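Local coordinates for protein murein peptide amidase A (Escherichia coli O157:H7, PDB 5HXD) that probably hydrolyses the gamma-D-glutamyl-diaminopimelate amide bond of murein tripeptide, as a zinc-dependent amidase of the M14 carboxypeptidase family, at residues S41-S55 against I145-D158. Numbering follows the deposited sequence.
Sequences SGLILAGTHGDENSS and IHRIQPAWVVSFHD. With ZN (zinc ion), chain C.
His-157 turns the edge of its imidazole toward the face of His-49 in an offset T-shaped pair, ring centroids 5.1 Å apart and planes at 88°. Glu-52 OE2 binds the zinc ion at 2.4 Å and accepts a weak hydrogen bond from His-49 ND1. These three residues are the predicted catalytic zinc ligands of this M14 peptidase, although neither histidine ring has a nitrogen at bonding distance from the modelled ion. His-49 NE2 is hydrogen-bonded to Asp-96 OD1. Two waters link the loop 47-52 to Phe-156 O, one through Gly-47 N and Glu-52 O, the other through His-49 N and Glu-52 OE1.

Leading to this site, strands 43-45 and 153-157 run parallel, their axes approaching to 4.7 Å. Leu-43 O accepts a hydrogen bond from Val-154 N and Leu-45 O one from Phe-156 N, while Leu-45 N donates to Val-154 O. On one face Leu-43 swings CG anti to its backbone N (chi1 -179°), and CD2 meets Ile-145 CG1 at 3.7 Å, the two side chains roughly perpendicular. On the other, Ile-44 lies alongside Phe-156, CG2 at the ring edge 3.6 Å from CE2. Gly-42 CA sits over the six-membered ring of Trp-152, a CH-pi contact 9° off the normal.

In the mixed central sheet the pair lies between strands 74-76 and 206-210; helix 195-201 packs on the Leu-45 and Val-153 face.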
loop_
_atom_site.group_PDB
_atom_site.type_symbol
_atom_site.label_atom_id
_atom_site.label_comp_id
_atom_site.label_asym_id
_atom_site.label_seq_id
_atom_site.Cartn_x
_atom_site.Cartn_y
_atom_site.Cartn_z
ATOM N N SER A 41 -24.811 8.348 -10.014
ATOM C CA SER A 41 -23.410 8.308 -9.617
ATOM C C SER A 41 -23.273 7.852 -8.189
ATOM O O SER A 41 -23.926 8.398 -7.293
ATOM C CB SER A 41 -22.754 9.665 -9.783
ATOM O OG SER A 41 -22.418 9.873 -11.134
ATOM N N GLY A 42 -22.445 6.826 -8.011
ATOM C CA GLY A 42 -22.143 6.260 -6.716
ATOM C C GLY A 42 -20.691 6.497 -6.356
ATOM O O GLY A 42 -19.991 7.243 -7.041
ATOM N N LEU A 43 -20.231 5.861 -5.287
ATOM C CA LEU A 43 -18.873 6.106 -4.800
ATOM C C LEU A 43 -18.111 4.798 -4.658
ATOM O O LEU A 43 -18.632 3.830 -4.077
ATOM C CB LEU A 43 -18.920 6.858 -3.463
ATOM C CG LEU A 43 -17.626 7.262 -2.750
ATOM C CD1 LEU A 43 -16.642 7.930 -3.697
ATOM C CD2 LEU A 43 -17.979 8.184 -1.596
ATOM N N ILE A 44 -16.891 4.751 -5.193
ATOM C CA ILE A 44 -16.055 3.563 -5.019
ATOM C C ILE A 44 -14.805 3.901 -4.203
ATOM O O ILE A 44 -14.049 4.822 -4.508
ATOM C CB ILE A 44 -15.676 2.926 -6.374
ATOM C CG1 ILE A 44 -16.940 2.695 -7.209
ATOM C CG2 ILE A 44 -14.966 1.592 -6.158
ATOM C CD1 ILE A 44 -16.703 2.694 -8.704
ATOM N N LEU A 45 -14.608 3.126 -3.150
ATOM C CA LEU A 45 -13.721 3.493 -2.061
ATOM C C LEU A 45 -12.692 2.408 -1.877
ATOM O O LEU A 45 -12.988 1.232 -2.130
ATOM C CB LEU A 45 -14.533 3.652 -0.770
ATOM C CG LEU A 45 -14.507 4.874 0.136
ATOM C CD1 LEU A 45 -14.745 6.147 -0.633
ATOM C CD2 LEU A 45 -15.571 4.692 1.180
ATOM N N ALA A 46 -11.500 2.784 -1.409
ATOM C CA ALA A 46 -10.495 1.795 -1.061
ATOM C C ALA A 46 -9.480 2.312 -0.049
ATOM O O ALA A 46 -9.433 3.504 0.258
ATOM C CB ALA A 46 -9.792 1.320 -2.301
ATOM N N GLY A 47 -8.670 1.394 0.472
ATOM C CA GLY A 47 -7.612 1.752 1.394
ATOM C C GLY A 47 -8.035 2.375 2.712
ATOM O O GLY A 47 -7.261 3.125 3.317
ATOM N N THR A 48 -9.253 2.082 3.155
ATOM C CA THR A 48 -9.678 2.489 4.487
ATOM C C THR A 48 -8.642 2.034 5.510
ATOM O O THR A 48 -8.244 2.811 6.379
ATOM C CB THR A 48 -11.047 1.909 4.882
ATOM O OG1 THR A 48 -12.054 2.388 3.995
ATOM C CG2 THR A 48 -11.406 2.315 6.306
ATOM N N HIS A 49 -8.230 0.767 5.389
ATOM C CA HIS A 49 -7.155 0.177 6.189
ATOM C C HIS A 49 -5.878 0.106 5.352
ATOM O O HIS A 49 -5.882 -0.503 4.280
ATOM C CB HIS A 49 -7.538 -1.222 6.658
ATOM C CG HIS A 49 -8.680 -1.252 7.626
ATOM N ND1 HIS A 49 -9.582 -2.292 7.676
ATOM C CD2 HIS A 49 -9.049 -0.381 8.598
ATOM C CE1 HIS A 49 -10.464 -2.057 8.633
ATOM N NE2 HIS A 49 -10.161 -0.906 9.206
ATOM N N GLY A 50 -4.788 0.693 5.844
ATOM C CA GLY A 50 -3.562 0.841 5.067
ATOM C C GLY A 50 -2.798 -0.406 4.635
ATOM O O GLY A 50 -1.994 -0.331 3.715
ATOM N N ASP A 51 -3.032 -1.551 5.275
ATOM C CA ASP A 51 -2.437 -2.808 4.795
ATOM C C ASP A 51 -3.312 -3.574 3.768
ATOM O O ASP A 51 -2.860 -4.577 3.208
ATOM C CB ASP A 51 -2.099 -3.723 5.974
ATOM C CG ASP A 51 -3.294 -4.018 6.842
ATOM O OD1 ASP A 51 -4.260 -3.251 6.766
ATOM O OD2 ASP A 51 -3.274 -4.995 7.622
ATOM N N GLU A 52 -4.529 -3.085 3.496
ATOM C CA GLU A 52 -5.424 -3.722 2.516
ATOM C C GLU A 52 -5.206 -3.160 1.112
ATOM O O GLU A 52 -6.079 -2.549 0.486
ATOM C CB GLU A 52 -6.881 -3.602 2.975
ATOM C CG GLU A 52 -7.071 -4.143 4.386
ATOM C CD GLU A 52 -8.510 -4.150 4.878
ATOM O OE1 GLU A 52 -9.341 -3.354 4.389
ATOM O OE2 GLU A 52 -8.809 -4.937 5.793
ATOM N N ASN A 53 -4.024 -3.494 0.633
ATOM C CA ASN A 53 -3.364 -3.019 -0.569
ATOM C C ASN A 53 -3.838 -3.530 -1.935
ATOM O O ASN A 53 -3.785 -2.816 -2.943
ATOM C CB ASN A 53 -1.892 -3.393 -0.344
ATOM C CG ASN A 53 -1.194 -2.408 0.534
ATOM O OD1 ASN A 53 -0.003 -2.504 0.708
ATOM N ND2 ASN A 53 -1.886 -1.304 0.866
ATOM N N SER A 54 -4.176 -4.818 -1.981
ATOM C CA SER A 54 -4.544 -5.469 -3.244
ATOM C C SER A 54 -5.780 -4.874 -3.927
ATOM O O SER A 54 -5.986 -5.073 -5.125
ATOM C CB SER A 54 -4.773 -6.978 -3.038
ATOM O OG SER A 54 -5.875 -7.239 -2.176
ATOM N N SER A 55 -6.610 -4.150 -3.192
ATOM C CA SER A 55 -7.755 -3.503 -3.843
ATOM C C SER A 55 -7.408 -2.075 -4.275
ATOM O O SER A 55 -7.941 -1.579 -5.256
ATOM C CB SER A 55 -9.000 -3.527 -2.939
ATOM O OG SER A 55 -8.674 -3.483 -1.558
ATOM N N ILE A 145 -18.764 13.028 1.242
ATOM C CA ILE A 145 -20.000 12.305 0.952
ATOM C C ILE A 145 -21.255 13.179 1.187
ATOM O O ILE A 145 -22.308 12.909 0.620
ATOM C CB ILE A 145 -20.060 10.975 1.777
ATOM C CG1 ILE A 145 -18.820 10.138 1.468
ATOM C CG2 ILE A 145 -21.300 10.152 1.443
ATOM C CD1 ILE A 145 -18.761 8.796 2.172
ATOM N N HIS A 146 -21.132 14.240 1.987
ATOM C CA HIS A 146 -22.217 15.221 2.137
ATOM C C HIS A 146 -22.264 16.155 0.939
ATOM O O HIS A 146 -23.330 16.390 0.374
ATOM C CB HIS A 146 -22.062 16.042 3.418
ATOM C CG HIS A 146 -22.710 15.420 4.623
ATOM N ND1 HIS A 146 -21.989 14.809 5.618
ATOM C CD2 HIS A 146 -24.015 15.326 4.975
ATOM C CE1 HIS A 146 -22.825 14.356 6.547
ATOM N NE2 HIS A 146 -24.050 14.657 6.178
ATOM N N ARG A 147 -21.106 16.675 0.545
ATOM C CA ARG A 147 -20.998 17.543 -0.630
ATOM C C ARG A 147 -21.579 16.875 -1.897
ATOM O O ARG A 147 -22.453 17.447 -2.566
ATOM C CB ARG A 147 -19.530 17.937 -0.856
ATOM C CG ARG A 147 -19.273 18.975 -1.972
ATOM C CD ARG A 147 -17.803 18.940 -2.478
ATOM N NE ARG A 147 -16.841 18.967 -1.375
ATOM C CZ ARG A 147 -15.587 18.512 -1.460
ATOM N NH1 ARG A 147 -15.166 17.992 -2.611
ATOM N NH2 ARG A 147 -14.752 18.561 -0.409
ATOM N N ILE A 148 -21.116 15.659 -2.205
ATOM C CA ILE A 148 -21.439 15.022 -3.485
ATOM C C ILE A 148 -22.751 14.236 -3.505
ATOM O O ILE A 148 -23.304 14.003 -4.589
ATOM C CB ILE A 148 -20.314 14.056 -3.943
ATOM C CG1 ILE A 148 -20.210 12.860 -2.997
ATOM C CG2 ILE A 148 -18.991 14.784 -4.065
ATOM C CD1 ILE A 148 -19.787 11.603 -3.681
ATOM N N GLN A 149 -23.228 13.827 -2.325
ATOM C CA GLN A 149 -24.440 12.998 -2.156
ATOM C C GLN A 149 -24.538 11.800 -3.113
ATOM O O GLN A 149 -25.383 11.784 -4.024
ATOM C CB GLN A 149 -25.702 13.846 -2.326
ATOM C CG GLN A 149 -25.798 15.070 -1.445
ATOM C CD GLN A 149 -26.837 16.057 -1.969
ATOM O OE1 GLN A 149 -27.457 15.832 -3.020
ATOM N NE2 GLN A 149 -27.030 17.154 -1.246
ATOM N N PRO A 150 -23.692 10.788 -2.913
ATOM C CA PRO A 150 -23.664 9.663 -3.857
ATOM C C PRO A 150 -24.924 8.806 -3.820
ATOM O O PRO A 150 -25.641 8.829 -2.823
ATOM C CB PRO A 150 -22.450 8.851 -3.394
ATOM C CG PRO A 150 -22.340 9.163 -1.944
ATOM C CD PRO A 150 -22.745 10.602 -1.806
ATOM N N ALA A 151 -25.171 8.055 -4.890
ATOM C CA ALA A 151 -26.284 7.112 -4.938
ATOM C C ALA A 151 -26.060 5.938 -3.986
ATOM O O ALA A 151 -27.009 5.355 -3.454
ATOM C CB ALA A 151 -26.476 6.609 -6.355
ATOM N N TRP A 152 -24.788 5.591 -3.798
ATOM C CA TRP A 152 -24.370 4.478 -2.951
ATOM C C TRP A 152 -22.851 4.509 -2.770
ATOM O O TRP A 152 -22.170 5.375 -3.330
ATOM C CB TRP A 152 -24.813 3.151 -3.555
ATOM C CG TRP A 152 -24.582 3.052 -5.033
ATOM C CD1 TRP A 152 -25.512 3.209 -6.022
ATOM C CD2 TRP A 152 -23.343 2.765 -5.692
ATOM N NE1 TRP A 152 -24.928 3.033 -7.257
ATOM C CE2 TRP A 152 -23.600 2.763 -7.080
ATOM C CE3 TRP A 152 -22.040 2.504 -5.241
ATOM C CZ2 TRP A 152 -22.602 2.513 -8.017
ATOM C CZ3 TRP A 152 -21.055 2.262 -6.171
ATOM C CH2 TRP A 152 -21.336 2.266 -7.542
ATOM N N VAL A 153 -22.326 3.578 -1.977
ATOM C CA VAL A 153 -20.893 3.463 -1.757
ATOM C C VAL A 153 -20.460 2.003 -1.769
ATOM O O VAL A 153 -21.029 1.197 -1.055
ATOM C CB VAL A 153 -20.465 4.107 -0.399
ATOM C CG1 VAL A 153 -18.929 4.095 -0.223
ATOM C CG2 VAL A 153 -20.990 5.527 -0.284
ATOM N N VAL A 154 -19.457 1.660 -2.576
ATOM C CA VAL A 154 -18.774 0.374 -2.427
ATOM C C VAL A 154 -17.382 0.589 -1.813
ATOM O O VAL A 154 -16.546 1.310 -2.369
ATOM C CB VAL A 154 -18.621 -0.387 -3.768
ATOM C CG1 VAL A 154 -17.704 -1.588 -3.581
ATOM C CG2 VAL A 154 -19.975 -0.844 -4.300
ATOM N N SER A 155 -17.148 -0.025 -0.658
ATOM C CA SER A 155 -15.875 0.096 0.045
ATOM C C SER A 155 -15.139 -1.238 0.076
ATOM O O SER A 155 -15.608 -2.196 0.675
ATOM C CB SER A 155 -16.102 0.600 1.463
ATOM O OG SER A 155 -14.987 0.304 2.273
ATOM N N PHE A 156 -13.986 -1.288 -0.583
ATOM C CA PHE A 156 -13.187 -2.509 -0.682
ATOM C C PHE A 156 -12.252 -2.741 0.505
ATOM O O PHE A 156 -11.588 -1.807 0.943
ATOM C CB PHE A 156 -12.364 -2.472 -1.960
ATOM C CG PHE A 156 -13.174 -2.645 -3.180
ATOM C CD1 PHE A 156 -13.373 -3.899 -3.704
ATOM C CD2 PHE A 156 -13.771 -1.560 -3.783
ATOM C CE1 PHE A 156 -14.152 -4.076 -4.815
ATOM C CE2 PHE A 156 -14.544 -1.726 -4.900
ATOM C CZ PHE A 156 -14.733 -2.989 -5.418
ATOM N N HIS A 157 -12.211 -3.987 1.000
ATOM C CA HIS A 157 -11.287 -4.401 2.066
ATOM C C HIS A 157 -10.561 -5.732 1.800
ATOM O O HIS A 157 -10.714 -6.329 0.738
ATOM C CB HIS A 157 -12.033 -4.525 3.395
ATOM C CG HIS A 157 -12.376 -3.218 4.030
ATOM N ND1 HIS A 157 -13.219 -2.300 3.442
ATOM C CD2 HIS A 157 -12.011 -2.680 5.217
ATOM C CE1 HIS A 157 -13.350 -1.251 4.231
ATOM N NE2 HIS A 157 -12.631 -1.459 5.321
ATOM N N ASP A 158 -9.792 -6.172 2.806
ATOM C CA ASP A 158 -9.110 -7.482 2.898
ATOM C C ASP A 158 -9.392 -8.148 4.235
ATOM O O ASP A 158 -9.570 -7.451 5.234
ATOM C CB ASP A 158 -7.588 -7.346 2.811
ATOM C CG ASP A 158 -7.074 -7.424 1.425
ATOM O OD1 ASP A 158 -7.879 -7.693 0.510
ATOM O OD2 ASP A 158 -5.855 -7.201 1.255
HETATM ZN ZN ZN C . -11.060 -4.857 6.744
HETATM O O HOH W 1 -8.482 -1.408 0.800
HETATM O O HOH W 2 -9.263 -1.212 3.185
#